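Local atomic coordinates of protein (agglutinin) (Narcissus pseudonarcissus, PDB entry 1NPL), a protein that probably binds mannose-containing glycans as a bulb lectin, holding alpha-mannose residues in several sites of a four-chain assembly. Residues Glu8-Gly13 with Cys52-Gln57; Thr43-Leu48 with Asn70-Ser75; Gly47-Cys52 with Val64-Asn69; Gly82-Val87 with Tyr97-Trp102. All blocks are in the same frame, centred on the assembly; numbering follows the deposited sequence. Where two conformers were deposited one is given.

Interaction 1 (Glu8-Gly13 with Cys52-Gln57); sequences ETLSPG and CHLSMQ. With MAN (alpha-D-mannopyranose), chain D; MAN (alpha-D-mannopyranose), chain B.
The imidazole of His53 is met obliquely by the methyl of Thr9, CG2 standing 4.4 Å from CD2 of the histidine, while the ring of Tyr65 lies against it with the two planes only about 20° apart. The CB of His53 rests 3.5 Å from Leu10 O. Just past the end of the pairing, the edge of the Pro12 pyrrolidine comes up to the carbonyl of Cys52, CG 3.6 Å from Cys52 O. Between these groups run the backbones of an antiparallel pair, 9-10 being an outermost strand of one sheet of the beta-prism II fold, as in other monocot mannose-binding lectins. Leu10 and Leu54 form the hydrogen-bonded pair: Leu10 N gives to Leu54 O over 2.8 Å, bent at 144°, and Leu54 N returns to Leu10 O almost straight, at 175°. Further along, Met56 N reaches Glu8 O at 3.2 Å. On the buried face the two leucines lie side by side and point the same way, CD1 of Leu10 being 3.7 Å from CD2 of Leu54; Met25 and Leu4 also pack on Leu54. On the other face, Thr9 CG2 meets Ser55 OG at 3.8 Å. Glu8 turns its carboxylate elsewhere, to a salt bridge with Lys90 of the second subunit and to the backbone N of Tyr5.

Interaction 2 (Thr43-Leu48 with Asn70-Ser75); sequences TNTGGL and NPIWAS. Unlike the reference sequence in segment 43-48: Leu48 (reference Val).
Thr43 lays its methyl over one face of the Trp73 indole: CG2 sits 3.5 Å from the centroid of the five-membered ring and only 12° off its normal, a CH-pi contact. The opposite face of the indole carries the backbone N of Ser75, offset toward the rim, which leaves the ring sandwiched between its own strand's end and the loop. Beside it, Thr45 CB meets the methyl CD1 of Ile72 at 4.0 Å, and Thr45 CG2 lies 4.2 Å from Trp73 CB. Leu48 completes the layer more loosely, its CB 4.4 Å from Ile72 CD1. The two threonines are set by polar bonds behind their methyls. Each has OG1 between its backbone N and carbonyl carbon (chi1 49° and 45°), a setting that turns the hydroxyls toward each other, where a 2.8 Å hydrogen bond joins Thr43 OG1 and Thr45 OG1, and sends CG2 out toward strand 71-74. Leu31 N and Asn30 OD1 also bond Thr43 OG1, and Cys29 O bonds Thr45 OG1. A type II turn from Thr45 to Leu48, with Gly47 at its third position, then carries the leucine back over Ile72. Replacing Trp73 by an alanine would probably strip the Thr43 methyl of its aromatic floor and open a gap beside a mannose that lies about 3 Å from the indole. A loop after one sheet is thus clamped on the outermost strand of another, a joint between neighbouring sheets of the beta-prism II lectin fold.

Interaction 3 (Gly47-Cys52 with Val64-Asn69); sequences GLDRRC and VYSPRN. Unlike the reference sequence in segment 47-52: Leu48 (reference Val), Asp49 (reference Ser), Arg50 (reference Ser), Arg51 (reference Gly). Unlike the reference sequence in segment 64-69: Pro67 (reference Arg), Arg68 (reference Lys). With MAN (alpha-D-mannopyranose), chain D.
Cys52 leaves its backbone with CB tucked against the end of strand 62-65, 3.3 Å from Tyr65 O and 4.1 Å from the methyl CG1 of Val64. SG, anti to the carbonyl carbon (chi1 -71°), lies 3.9 Å from Ser66 CA and ends in a disulfide with Cys29. The disulfide ties the run into strand 53-56 to the turn between strands 21-25 and 31-35, so that two sheets of the beta-prism II fold are linked covalently. Across the contact, strand 62-65 gives way to a type I turn from Ser66 to Asn69, closed by Asn69 N on Ser66 O at 2.7 Å; a weak bond from Arg68 N to Ser66 OG adds to it. Pro67 and Ser66 face the carboxylate of Asp49, whose OD2 is 3.6 Å from Pro67 CD and 3.7 Å from Ser66 CB. Arg68 brings its guanidinium to the same oxygen as a salt bridge, but the model places the charges too close and deposits two conformers for the arginine, so the detail is doubtful. Tyr65 extends away from the loop: its hydroxyl OH accepts a 3.1 Å hydrogen bond from O4 of a mannose, which Asp59 and Asn61 hold as well.

Interaction 4 (Gly82-Val87 with Tyr97-Trp102); sequences GNYVCV and YGTARW. With MAN (alpha-D-mannopyranose), chain C; MAN (alpha-D-mannopyranose), chain E; MAN (alpha-D-mannopyranose), chain F.
Val85 and Tyr97 carry the backbone bonding as an antiparallel hydrogen-bonded pair: Val85 N gives to Tyr97 O at 3.0 Å and Tyr97 N to Val85 O at 2.9 Å, the first at 165° and the second at 169°. Beyond them the hairpin frays at the cis peptide before Thr99, where Ala100 N makes only a weak bond to Asn83 O. Among the apolar contacts, Val85 CG2 rests 4.2 Å from Tyr97 CB, and Val87 CG2 comes at the edge of the Tyr97 ring. On the other face Tyr84, with CG anti to its carbonyl carbon (chi1 -60°), lays its ring along the opposite strand, CD2 being 3.6 Å from Gly98 CA and OH also 3.6 Å from Thr99 CG2. A side chain on Gly98 would run into that ring. Polar bonds lead across the subunit interface and to the sugars: Tyr84 OH bonds Arg101 of the second subunit, so a leucine in place of Tyr84 would probably leave that arginine without its hydroxyl partner and the Thr99 methyl poorly covered. Asn83 ND2 gives 3.2 Å to O2 of one mannose, and O4 of another gives 2.9 Å to Tyr97 OH, which Gln89 also holds. Tyr97 is therefore shared by the apolar packing of the hairpin and a mannose site with Gln89, Asp91 and Asn93, so that the strand pairing is likely to fix where the sugar-binding hydroxyl stands.

In the fold
From the N terminus, 8-13 reaches forward to 52-57, so interaction 1 closes a long loop that holds all the strands from 15-18 to 38-42. Interactions 2 and 3 begin inside that loop and end beyond it, crossing interaction 1. They start from overlapping residues, Gly47 and Leu48, and run to successive strands, interaction 3 closing the shorter loop. Cys52 is common to interactions 1 and 3, and strands 53-56, 62-65 and 71-74 lie side by side in one sheet, binding all three together. Interaction 4 follows in series as a hairpin of another sheet; it touches interaction 1 through Met56 and Tyr84, but its centre is about 26 Å from that of interaction 3.

Interaction 1 (Glu8-Gly13 with Cys52-Gln57)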
# COMPACT_ATOMS: atom_id res chain seq x y z
N GLU A 8 -6.29 16.49 10.79
CA GLU A 8 -5.91 16.60 9.40
C GLU A 8 -7.14 16.95 8.55
O GLU A 8 -8.27 16.72 8.97
CB GLU A 8 -5.38 15.23 8.90
CG GLU A 8 -4.11 14.70 9.55
CD GLU A 8 -3.58 13.47 8.85
OE1 GLU A 8 -4.32 12.63 8.26
OE2 GLU A 8 -2.36 13.22 8.87
N THR A 9 -6.93 17.44 7.36
CA THR A 9 -7.94 17.69 6.38
C THR A 9 -7.64 17.11 5.00
O THR A 9 -6.49 16.90 4.64
CB THR A 9 -8.00 19.22 6.10
OG1 THR A 9 -6.71 19.39 5.50
CG2 THR A 9 -8.11 20.02 7.37
N LEU A 10 -8.72 16.90 4.24
CA LEU A 10 -8.56 16.69 2.81
C LEU A 10 -8.94 18.02 2.13
O LEU A 10 -10.10 18.42 2.28
CB LEU A 10 -9.41 15.58 2.27
CG LEU A 10 -9.29 14.18 2.86
CD1 LEU A 10 -10.38 13.27 2.27
CD2 LEU A 10 -7.91 13.57 2.49
N SER A 11 -7.97 18.53 1.34
CA SER A 11 -8.20 19.67 0.48
C SER A 11 -8.93 19.22 -0.77
O SER A 11 -9.04 18.02 -1.04
CB SER A 11 -6.86 20.30 0.02
OG SER A 11 -6.19 20.93 1.08
N PRO A 12 -9.30 20.19 -1.62
CA PRO A 12 -10.01 19.91 -2.83
C PRO A 12 -9.27 18.95 -3.71
O PRO A 12 -8.10 19.22 -4.01
CB PRO A 12 -10.22 21.28 -3.51
CG PRO A 12 -10.16 22.25 -2.38
CD PRO A 12 -9.20 21.64 -1.38
N GLY A 13 -9.92 17.91 -4.21
CA GLY A 13 -9.31 16.84 -4.96
C GLY A 13 -8.52 15.79 -4.18
O GLY A 13 -8.17 14.75 -4.78
N CYS A 52 -14.46 23.30 -1.40
CA CYS A 52 -14.56 22.86 -0.02
C CYS A 52 -13.41 21.99 0.50
O CYS A 52 -12.91 21.24 -0.33
CB CYS A 52 -15.83 21.98 0.03
SG CYS A 52 -17.31 23.02 -0.15
N HIS A 53 -13.22 21.97 1.83
CA HIS A 53 -12.30 21.01 2.44
C HIS A 53 -13.00 20.07 3.41
O HIS A 53 -14.06 20.36 3.97
CB HIS A 53 -11.13 21.69 3.18
CG HIS A 53 -11.42 22.66 4.27
ND1 HIS A 53 -11.91 23.94 4.05
CD2 HIS A 53 -11.27 22.58 5.60
CE1 HIS A 53 -12.10 24.60 5.20
NE2 HIS A 53 -11.66 23.78 6.13
N LEU A 54 -12.44 18.92 3.69
CA LEU A 54 -12.93 17.97 4.65
C LEU A 54 -12.08 17.97 5.91
O LEU A 54 -10.85 17.86 5.82
CB LEU A 54 -13.05 16.56 4.02
CG LEU A 54 -13.50 15.48 5.03
CD1 LEU A 54 -14.97 15.67 5.45
CD2 LEU A 54 -13.28 14.08 4.50
N SER A 55 -12.63 18.10 7.12
CA SER A 55 -11.88 18.06 8.33
C SER A 55 -12.35 16.93 9.24
O SER A 55 -13.52 16.84 9.61
CB SER A 55 -11.90 19.30 9.25
OG SER A 55 -11.74 20.43 8.40
N MET A 56 -11.34 16.17 9.71
CA MET A 56 -11.59 15.18 10.73
C MET A 56 -11.20 15.85 12.05
O MET A 56 -10.00 15.94 12.35
CB MET A 56 -10.90 13.83 10.55
CG MET A 56 -11.08 12.85 11.74
SD MET A 56 -12.68 12.00 11.79
CE MET A 56 -13.51 12.36 13.30
N GLN A 57 -12.19 16.23 12.88
CA GLN A 57 -11.84 17.11 14.02
C GLN A 57 -11.56 16.32 15.29
O GLN A 57 -12.01 15.17 15.45
CB GLN A 57 -12.96 18.14 14.32
CG GLN A 57 -13.40 18.97 13.15
CD GLN A 57 -14.53 19.95 13.56
OE1 GLN A 57 -15.31 19.66 14.49
NE2 GLN A 57 -14.48 21.06 12.85
C1 MAN D . -20.29 20.63 16.01
C2 MAN D . -18.78 21.03 16.10
C3 MAN D . -18.48 22.21 15.19
C4 MAN D . -19.01 22.00 13.80
C5 MAN D . -20.49 21.78 13.88
C6 MAN D . -21.15 21.48 12.50
O1 MAN D . -21.03 21.68 16.52
O2 MAN D . -18.03 19.90 15.64
O3 MAN D . -17.10 22.59 15.12
O4 MAN D . -18.72 23.11 12.97
O5 MAN D . -20.74 20.59 14.64
O6 MAN D . -22.37 20.88 12.32
C1 MAN B . -16.39 23.78 15.28
C2 MAN B . -14.88 24.22 15.18
C3 MAN B . -14.10 23.17 15.96
C4 MAN B . -14.51 23.22 17.43
C5 MAN B . -16.03 22.95 17.48
C6 MAN B . -16.69 23.02 18.85
O2 MAN B . -14.85 25.46 15.87
O3 MAN B . -12.71 23.34 15.78
O4 MAN B . -13.73 22.29 18.16
O5 MAN B . -16.70 23.90 16.66
O6 MAN B . -16.14 21.96 19.62

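Interaction 2 (Thr43-Leu48 with Asn70-Ser75)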
# COMPACT_ATOMS: atom_id res chain seq x y z
N THR A 43 -22.34 12.85 0.16
CA THR A 43 -22.99 13.80 1.06
C THR A 43 -24.11 14.61 0.34
O THR A 43 -24.86 15.39 0.96
CB THR A 43 -21.98 14.83 1.55
OG1 THR A 43 -21.27 15.33 0.37
CG2 THR A 43 -20.99 14.33 2.60
N ASN A 44 -24.19 14.48 -0.97
CA ASN A 44 -25.13 15.11 -1.85
C ASN A 44 -25.10 16.61 -1.73
O ASN A 44 -26.18 17.23 -1.71
CB ASN A 44 -26.60 14.67 -1.56
CG ASN A 44 -26.80 13.19 -1.69
OD1 ASN A 44 -26.34 12.50 -2.60
ND2 ASN A 44 -27.50 12.50 -0.78
N THR A 45 -23.95 17.22 -1.58
CA THR A 45 -23.73 18.64 -1.51
C THR A 45 -23.04 19.13 -2.78
O THR A 45 -22.41 20.18 -2.80
CB THR A 45 -22.82 18.93 -0.30
OG1 THR A 45 -21.71 18.01 -0.26
CG2 THR A 45 -23.61 18.68 1.00
N GLY A 46 -23.14 18.37 -3.86
CA GLY A 46 -22.51 18.84 -5.12
C GLY A 46 -23.19 20.14 -5.59
O GLY A 46 -24.40 20.21 -5.64
N GLY A 47 -22.40 21.12 -6.03
CA GLY A 47 -22.96 22.36 -6.58
C GLY A 47 -23.21 23.37 -5.45
O GLY A 47 -23.30 24.56 -5.72
N LEU A 48 -23.25 22.91 -4.20
CA LEU A 48 -23.53 23.87 -3.13
C LEU A 48 -22.47 24.96 -3.09
O LEU A 48 -22.77 26.05 -2.58
CB LEU A 48 -23.67 23.23 -1.75
CG LEU A 48 -24.97 22.54 -1.36
CD1 LEU A 48 -25.04 22.49 0.17
CD2 LEU A 48 -26.24 23.21 -1.88
N ASN A 70 -17.64 27.91 6.63
CA ASN A 70 -18.96 27.57 7.13
C ASN A 70 -19.30 26.12 6.85
O ASN A 70 -19.17 25.70 5.71
CB ASN A 70 -19.95 28.52 6.40
CG ASN A 70 -19.87 29.90 7.02
OD1 ASN A 70 -20.23 30.85 6.36
ND2 ASN A 70 -19.46 30.04 8.26
N PRO A 71 -19.74 25.37 7.84
CA PRO A 71 -20.08 23.97 7.69
C PRO A 71 -21.14 23.72 6.64
O PRO A 71 -22.17 24.43 6.72
CB PRO A 71 -20.62 23.57 9.07
CG PRO A 71 -20.23 24.63 10.03
CD PRO A 71 -19.71 25.80 9.27
N ILE A 72 -21.04 22.71 5.77
CA ILE A 72 -22.19 22.45 4.89
C ILE A 72 -22.76 21.03 5.03
O ILE A 72 -23.84 20.81 4.50
CB ILE A 72 -21.96 22.72 3.41
CG1 ILE A 72 -20.94 21.73 2.84
CG2 ILE A 72 -21.64 24.19 3.20
CD1 ILE A 72 -20.76 21.91 1.31
N TRP A 73 -22.05 20.14 5.68
CA TRP A 73 -22.43 18.79 6.03
C TRP A 73 -21.59 18.36 7.24
O TRP A 73 -20.40 18.75 7.30
CB TRP A 73 -22.18 17.79 4.88
CG TRP A 73 -22.57 16.37 5.19
CD1 TRP A 73 -23.77 15.76 4.92
CD2 TRP A 73 -21.78 15.36 5.82
NE1 TRP A 73 -23.75 14.43 5.35
CE2 TRP A 73 -22.55 14.19 5.91
CE3 TRP A 73 -20.47 15.34 6.30
CZ2 TRP A 73 -22.05 13.01 6.47
CZ3 TRP A 73 -19.98 14.17 6.88
CH2 TRP A 73 -20.78 13.02 6.94
N ALA A 74 -22.19 17.48 8.12
CA ALA A 74 -21.33 16.94 9.15
C ALA A 74 -21.86 15.58 9.56
O ALA A 74 -23.11 15.35 9.48
CB ALA A 74 -21.33 17.85 10.40
N SER A 75 -20.97 14.75 10.12
CA SER A 75 -21.51 13.46 10.58
C SER A 75 -22.35 13.56 11.85
O SER A 75 -22.93 12.51 12.22
CB SER A 75 -20.38 12.45 10.86
OG SER A 75 -19.38 13.16 11.63

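Interaction 3 (Gly47-Cys52 with Val64-Asn69)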
# COMPACT_ATOMS: atom_id res chain seq x y z
N GLY A 47 -22.40 21.12 -6.03
CA GLY A 47 -22.96 22.36 -6.58
C GLY A 47 -23.21 23.37 -5.45
O GLY A 47 -23.30 24.56 -5.72
N LEU A 48 -23.25 22.91 -4.20
CA LEU A 48 -23.53 23.87 -3.13
C LEU A 48 -22.47 24.96 -3.09
O LEU A 48 -22.77 26.05 -2.58
CB LEU A 48 -23.67 23.23 -1.75
CG LEU A 48 -24.97 22.54 -1.36
CD1 LEU A 48 -25.04 22.49 0.17
CD2 LEU A 48 -26.24 23.21 -1.88
N ASP A 49 -21.25 24.64 -3.54
CA ASP A 49 -20.20 25.67 -3.52
C ASP A 49 -18.95 25.14 -4.22
O ASP A 49 -19.08 24.19 -4.99
CB ASP A 49 -19.91 26.16 -2.10
CG ASP A 49 -19.11 27.44 -2.01
OD1 ASP A 49 -18.42 27.88 -2.96
OD2 ASP A 49 -19.15 28.07 -0.94
N ARG A 50 -17.80 25.81 -4.06
CA ARG A 50 -16.61 25.33 -4.76
C ARG A 50 -15.38 25.34 -3.87
O ARG A 50 -15.19 26.22 -3.03
CB ARG A 50 -16.35 26.15 -6.02
CG ARG A 50 -15.83 25.39 -7.21
CD ARG A 50 -16.97 25.09 -8.17
NE ARG A 50 -16.43 24.57 -9.45
CZ ARG A 50 -17.03 23.52 -10.04
NH1 ARG A 50 -18.10 22.96 -9.48
NH2 ARG A 50 -16.55 23.06 -11.20
N ARG A 51 -14.52 24.33 -4.06
CA ARG A 51 -13.29 24.22 -3.29
C ARG A 51 -13.50 24.15 -1.79
O ARG A 51 -12.86 24.83 -1.02
CB ARG A 51 -12.29 25.31 -3.67
CG ARG A 51 -11.75 25.03 -5.07
CD ARG A 51 -10.67 26.04 -5.41
NE ARG A 51 -10.07 25.76 -6.71
CZ ARG A 51 -9.36 24.68 -7.04
NH1 ARG A 51 -9.09 23.66 -6.23
NH2 ARG A 51 -8.90 24.62 -8.29
N CYS A 52 -14.46 23.30 -1.40
CA CYS A 52 -14.56 22.86 -0.02
C CYS A 52 -13.41 21.99 0.50
O CYS A 52 -12.91 21.24 -0.33
CB CYS A 52 -15.83 21.98 0.03
SG CYS A 52 -17.31 23.02 -0.15
N VAL A 64 -17.62 18.75 6.35
CA VAL A 64 -17.32 19.47 5.11
C VAL A 64 -17.52 20.96 5.30
O VAL A 64 -18.64 21.42 5.61
CB VAL A 64 -18.20 18.97 3.95
CG1 VAL A 64 -18.01 19.72 2.62
CG2 VAL A 64 -17.89 17.50 3.66
N TYR A 65 -16.51 21.78 5.05
CA TYR A 65 -16.50 23.20 5.11
C TYR A 65 -16.29 23.93 3.78
O TYR A 65 -15.44 23.52 2.96
CB TYR A 65 -15.31 23.66 5.99
CG TYR A 65 -15.44 23.47 7.48
CD1 TYR A 65 -16.29 24.36 8.17
CD2 TYR A 65 -14.80 22.48 8.19
CE1 TYR A 65 -16.43 24.24 9.54
CE2 TYR A 65 -14.93 22.37 9.58
CZ TYR A 65 -15.77 23.26 10.24
OH TYR A 65 -15.98 23.18 11.59
N SER A 66 -17.00 25.05 3.60
CA SER A 66 -16.91 25.89 2.43
C SER A 66 -15.61 26.71 2.51
O SER A 66 -15.02 26.79 3.58
CB SER A 66 -18.11 26.90 2.38
OG SER A 66 -17.78 27.96 3.31
N PRO A 67 -15.17 27.29 1.42
CA PRO A 67 -13.98 28.13 1.41
C PRO A 67 -14.05 29.24 2.44
O PRO A 67 -13.01 29.51 3.03
CB PRO A 67 -13.79 28.59 -0.03
CG PRO A 67 -14.73 27.76 -0.83
CD PRO A 67 -15.82 27.26 0.09
N ARG A 68 -15.21 29.76 2.81
CA ARG A 68 -15.38 30.73 3.88
C ARG A 68 -15.49 30.08 5.26
O ARG A 68 -15.77 30.80 6.23
CB ARG A 68 -16.68 31.53 3.75
CG ARG A 68 -16.79 32.57 2.67
CD ARG A 68 -16.67 32.03 1.26
NE ARG A 68 -17.22 30.71 1.08
CZ ARG A 68 -18.36 30.24 0.66
NH1 ARG A 68 -19.36 31.01 0.26
NH2 ARG A 68 -18.49 28.91 0.63
N ASN A 69 -15.40 28.76 5.37
CA ASN A 69 -15.26 28.13 6.68
C ASN A 69 -16.59 28.01 7.43
O ASN A 69 -16.69 27.86 8.65
CB ASN A 69 -14.25 28.93 7.51
CG ASN A 69 -13.72 28.09 8.65
OD1 ASN A 69 -13.07 27.09 8.33
ND2 ASN A 69 -14.01 28.52 9.87
C1 MAN D . -20.29 20.63 16.01
C2 MAN D . -18.78 21.03 16.10
C3 MAN D . -18.48 22.21 15.19
C4 MAN D . -19.01 22.00 13.80
C5 MAN D . -20.49 21.78 13.88
C6 MAN D . -21.15 21.48 12.50
O1 MAN D . -21.03 21.68 16.52
O2 MAN D . -18.03 19.90 15.64
O3 MAN D . -17.10 22.59 15.12
O4 MAN D . -18.72 23.11 12.97
O5 MAN D . -20.74 20.59 14.64
O6 MAN D . -22.37 20.88 12.32

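Interaction 4 (Gly82-Val87 with Tyr97-Trp102)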
# COMPACT_ATOMS: atom_id res chain seq x y z
N GLY A 82 -10.44 14.45 21.88
CA GLY A 82 -9.56 13.29 21.85
C GLY A 82 -8.95 13.03 20.46
O GLY A 82 -8.79 13.91 19.63
N ASN A 83 -8.54 11.77 20.30
CA ASN A 83 -7.88 11.39 19.04
C ASN A 83 -8.87 10.45 18.37
O ASN A 83 -9.23 9.46 19.01
CB ASN A 83 -6.51 10.74 19.24
CG ASN A 83 -5.47 11.80 19.62
OD1 ASN A 83 -4.95 12.60 18.81
ND2 ASN A 83 -5.15 11.76 20.87
N TYR A 84 -9.09 10.70 17.09
CA TYR A 84 -9.98 9.80 16.34
C TYR A 84 -9.31 9.42 15.02
O TYR A 84 -8.38 10.14 14.60
CB TYR A 84 -11.36 10.47 16.07
CG TYR A 84 -12.17 10.89 17.28
CD1 TYR A 84 -11.86 12.05 17.99
CD2 TYR A 84 -13.22 10.12 17.74
CE1 TYR A 84 -12.58 12.44 19.11
CE2 TYR A 84 -13.99 10.50 18.85
CZ TYR A 84 -13.66 11.66 19.52
OH TYR A 84 -14.43 12.08 20.59
N VAL A 85 -9.85 8.40 14.36
CA VAL A 85 -9.55 8.12 12.94
C VAL A 85 -10.85 7.85 12.14
O VAL A 85 -11.83 7.22 12.57
CB VAL A 85 -8.64 6.88 12.75
CG1 VAL A 85 -7.28 7.08 13.40
CG2 VAL A 85 -9.23 5.60 13.41
N CYS A 86 -10.88 8.38 10.93
CA CYS A 86 -11.78 7.95 9.86
C CYS A 86 -11.08 6.97 8.88
O CYS A 86 -10.06 7.32 8.29
CB CYS A 86 -12.27 9.20 9.15
SG CYS A 86 -13.37 8.94 7.72
N VAL A 87 -11.64 5.79 8.68
CA VAL A 87 -11.00 4.68 8.00
C VAL A 87 -11.84 4.29 6.76
O VAL A 87 -13.03 4.02 6.96
CB VAL A 87 -10.77 3.44 8.88
CG1 VAL A 87 -9.96 2.39 8.09
CG2 VAL A 87 -9.95 3.77 10.14
N TYR A 97 -13.74 5.91 14.25
CA TYR A 97 -13.44 5.24 15.50
C TYR A 97 -12.75 6.21 16.50
O TYR A 97 -11.82 6.97 16.19
CB TYR A 97 -12.51 3.99 15.45
CG TYR A 97 -12.98 2.80 14.62
CD1 TYR A 97 -12.68 2.75 13.24
CD2 TYR A 97 -13.70 1.75 15.15
CE1 TYR A 97 -13.08 1.68 12.46
CE2 TYR A 97 -14.11 0.69 14.40
CZ TYR A 97 -13.82 0.66 13.05
OH TYR A 97 -14.23 -0.45 12.33
N GLY A 98 -13.12 6.13 17.77
CA GLY A 98 -12.31 6.84 18.84
C GLY A 98 -13.14 6.88 20.15
O GLY A 98 -14.27 6.40 20.08
N THR A 99 -12.56 7.33 21.27
CA THR A 99 -11.19 7.84 21.28
C THR A 99 -10.13 6.76 21.37
O THR A 99 -10.42 5.56 21.40
CB THR A 99 -11.01 8.91 22.39
OG1 THR A 99 -11.25 8.27 23.67
CG2 THR A 99 -12.17 9.91 22.29
N ALA A 100 -8.83 7.15 21.41
CA ALA A 100 -7.76 6.20 21.63
C ALA A 100 -7.85 5.54 23.01
O ALA A 100 -7.88 6.31 23.97
CB ALA A 100 -6.38 6.90 21.55
N ARG A 101 -7.88 4.23 23.13
CA ARG A 101 -7.91 3.53 24.39
C ARG A 101 -6.55 3.10 24.92
O ARG A 101 -6.45 2.89 26.11
CB ARG A 101 -8.78 2.25 24.31
CG ARG A 101 -10.14 2.48 23.64
CD ARG A 101 -10.95 1.18 23.69
NE ARG A 101 -11.05 0.68 25.04
CZ ARG A 101 -11.70 -0.11 25.85
NH1 ARG A 101 -12.74 -0.89 25.61
NH2 ARG A 101 -11.23 -0.13 27.12
N TRP A 102 -5.57 2.81 24.06
CA TRP A 102 -4.25 2.28 24.46
C TRP A 102 -3.24 2.61 23.36
O TRP A 102 -3.72 2.70 22.20
CB TRP A 102 -4.30 0.81 24.64
CG TRP A 102 -3.01 0.10 24.97
CD1 TRP A 102 -2.44 -0.02 26.22
CD2 TRP A 102 -2.14 -0.52 24.02
NE1 TRP A 102 -1.27 -0.73 26.08
CE2 TRP A 102 -1.05 -1.05 24.76
CE3 TRP A 102 -2.17 -0.69 22.62
CZ2 TRP A 102 0.01 -1.72 24.15
CZ3 TRP A 102 -1.14 -1.38 22.00
CH2 TRP A 102 -0.05 -1.86 22.78
C1 MAN C . -0.12 10.38 19.71
C2 MAN C . -0.41 10.18 18.19
C3 MAN C . -1.94 9.99 18.03
C4 MAN C . -2.47 8.93 18.94
C5 MAN C . -2.10 9.27 20.42
C6 MAN C . -2.69 8.18 21.29
O2 MAN C . 0.27 9.06 17.64
O3 MAN C . -2.15 9.63 16.67
O4 MAN C . -3.88 8.73 18.88
O5 MAN C . -0.68 9.43 20.56
O6 MAN C . -2.18 8.15 22.57
C1 MAN E . -19.64 -3.25 9.99
C2 MAN E . -18.14 -3.49 9.68
C3 MAN E . -17.32 -3.04 10.92
C4 MAN E . -17.69 -1.65 11.35
C5 MAN E . -19.22 -1.58 11.63
C6 MAN E . -19.52 -0.17 12.09
O2 MAN E . -17.69 -2.78 8.53
O3 MAN E . -15.95 -3.10 10.54
O4 MAN E . -17.02 -1.19 12.52
O5 MAN E . -19.96 -1.99 10.47
O6 MAN E . -20.86 0.16 12.06
C1 MAN F . -1.05 13.49 23.40
C2 MAN F . -1.53 12.67 22.16
C3 MAN F . -0.35 12.35 21.24
C4 MAN F . 0.39 13.62 20.86
C5 MAN F . 0.73 14.40 22.12
C6 MAN F . 1.37 15.72 21.72
O1 MAN F . 0.08 12.84 23.91
O2 MAN F . -2.52 13.40 21.46
O3 MAN F . -0.69 11.62 20.04
O4 MAN F . 1.67 13.25 20.30
O5 MAN F . -0.41 14.70 22.93
O6 MAN F . 1.97 16.66 22.48